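Local coordinates for glycosylation Associate Protein 3 (Streptococcus agalactiae serotype V, PDB 6OYC) that probably serves, within a Gap1-Gap2-Gap3 complex, in the glycosylation and accessory Sec-dependent secretion of streptococcal surface proteins, where it may bind sugar, at residues G230-G233 against N234-A237. Numbering follows the deposited sequence.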
ATOM      1  N   GLY C 230      -9.784  -5.901   0.351  1.00 39.85           N
ATOM      2  CA  GLY C 230      -8.354  -6.073   0.195  1.00 36.81           C
ATOM      3  C   GLY C 230      -7.703  -6.323   1.543  1.00 37.35           C
ATOM      4  O   GLY C 230      -8.367  -6.319   2.580  1.00 36.96           O
ATOM      5  N   THR C 231      -6.377  -6.499   1.508  1.00 35.22           N
ATOM      6  CA  THR C 231      -5.681  -7.082   2.651  1.00 34.96           C
ATOM      7  C   THR C 231      -5.759  -6.178   3.883  1.00 36.78           C
ATOM      8  O   THR C 231      -6.044  -6.651   4.990  1.00 34.48           O
ATOM      9  CB  THR C 231      -4.220  -7.406   2.283  1.00 36.46           C
ATOM     10  OG1 THR C 231      -3.542  -6.220   1.869  1.00 37.67           O
ATOM     11  CG2 THR C 231      -4.156  -8.410   1.135  1.00 34.04           C
ATOM     12  N   GLN C 232      -5.524  -4.873   3.720  1.00 35.29           N
ATOM     13  CA  GLN C 232      -5.523  -4.003   4.894  1.00 35.05           C
ATOM     14  C   GLN C 232      -6.939  -3.722   5.397  1.00 38.82           C
ATOM     15  O   GLN C 232      -7.158  -3.628   6.612  1.00 35.62           O
ATOM     16  CB  GLN C 232      -4.790  -2.698   4.593  1.00 37.26           C
ATOM     17  CG  GLN C 232      -3.249  -2.835   4.581  1.00 39.77           C
ATOM     18  CD  GLN C 232      -2.686  -3.286   5.920  1.00 40.44           C
ATOM     19  OE1 GLN C 232      -3.087  -2.783   6.963  1.00 42.10           O
ATOM     20  NE2 GLN C 232      -1.760  -4.244   5.896  1.00 40.23           N
ATOM     21  N   GLY C 233      -7.908  -3.590   4.483  1.00 39.15           N
ATOM     22  CA  GLY C 233      -9.291  -3.427   4.909  1.00 36.96           C
ATOM     23  C   GLY C 233      -9.825  -4.660   5.617  1.00 36.79           C
ATOM     24  O   GLY C 233     -10.492  -4.558   6.650  1.00 39.43           O
ATOM     25  N   ASN C 234      -9.562  -5.845   5.056  1.00 37.42           N
ATOM     26  CA  ASN C 234      -9.992  -7.075   5.714  1.00 37.97           C
ATOM     27  C   ASN C 234      -9.388  -7.172   7.106  1.00 36.27           C
ATOM     28  O   ASN C 234     -10.056  -7.587   8.055  1.00 37.95           O
ATOM     29  CB  ASN C 234      -9.595  -8.305   4.888  1.00 34.72           C
ATOM     30  CG  ASN C 234     -10.333  -8.407   3.564  1.00 36.43           C
ATOM     31  OD1 ASN C 234     -11.480  -8.008   3.442  1.00 40.55           O
ATOM     32  ND2 ASN C 234      -9.664  -8.961   2.565  1.00 37.62           N
ATOM     33  N   PHE C 235      -8.120  -6.787   7.244  1.00 36.18           N
ATOM     34  CA  PHE C 235      -7.467  -6.824   8.547  1.00 37.66           C
ATOM     35  C   PHE C 235      -8.100  -5.821   9.502  1.00 39.82           C
ATOM     36  O   PHE C 235      -8.451  -6.163  10.635  1.00 40.18           O
ATOM     37  CB  PHE C 235      -5.978  -6.546   8.377  1.00 38.75           C
ATOM     38  CG  PHE C 235      -5.161  -6.803   9.604  1.00 39.30           C
ATOM     39  CD1 PHE C 235      -5.335  -7.962  10.342  1.00 42.16           C
ATOM     40  CD2 PHE C 235      -4.185  -5.901   9.999  1.00 38.11           C
ATOM     41  CE1 PHE C 235      -4.571  -8.202  11.474  1.00 43.97           C
ATOM     42  CE2 PHE C 235      -3.407  -6.140  11.120  1.00 44.86           C
ATOM     43  CZ  PHE C 235      -3.611  -7.289  11.864  1.00 46.05           C
ATOM     44  N   ALA C 236      -8.252  -4.570   9.056  1.00 36.80           N
ATOM     45  CA  ALA C 236      -8.927  -3.567   9.869  1.00 38.92           C
ATOM     46  C   ALA C 236     -10.341  -4.005  10.247  1.00 41.55           C
ATOM     47  O   ALA C 236     -10.745  -3.870  11.409  1.00 41.41           O
ATOM     48  CB  ALA C 236      -8.958  -2.230   9.129  1.00 38.16           C
ATOM     49  N   ALA C 237     -11.103  -4.533   9.282  1.00 39.08           N
ATOM     50  CA  ALA C 237     -12.466  -4.975   9.574  1.00 37.77           C
ATOM     51  C   ALA C 237     -12.489  -6.015  10.687  1.00 41.20           C
ATOM     52  O   ALA C 237     -13.372  -5.986  11.550  1.00 41.42           O
ATOM     53  CB  ALA C 237     -13.129  -5.530   8.313  1.00 35.26           C
TER
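Asn-234 sets its carboxamide beside the carbonyl oxygen of Gly-230, the N-cap residue. With CG anti to the carbonyl carbon and beside its own backbone N (chi1 -67°), the side chain lies next to the bond that opens the helix, from Asn-234 N to Gly-230 O at 2.8 Å. The amide carbon CG approaches Gly-230 O to 3.0 Å. ND2 lies 2.9 Å from Gly-230 O, but at a poor angle for a hydrogen bond, and gives its hydrogens instead to Cys-254 O and Asn-252 OD1, which fixes the rotation of the buried amide. Phe-235 leaves the helix in another direction: its CG is anti to the backbone N (chi1 -169°), and CB sits 3.4 Å from Thr-231 O, the acceptor for Phe-235 N. Gln-232 OE1 lies near the ring plane at the edge, a long 4.5 Å from Phe-235 CD2, while its NE2 bonds to Leu-261 O. The turn continues with Ala-236 N bonded to Gln-232 O and Ala-237 N to Gly-233 O (2.7 Å). Helix 231-243 lies in the crossover between the parallel, neighbouring strands 223-227 and 248-251 of a beta-alpha-beta unit; Asn-234 and Ala-237 pack on Ile-251 of the latter strand, whereas Phe-235 meets Phe-258, Leu-261 and Leu-262 of helix 258-262.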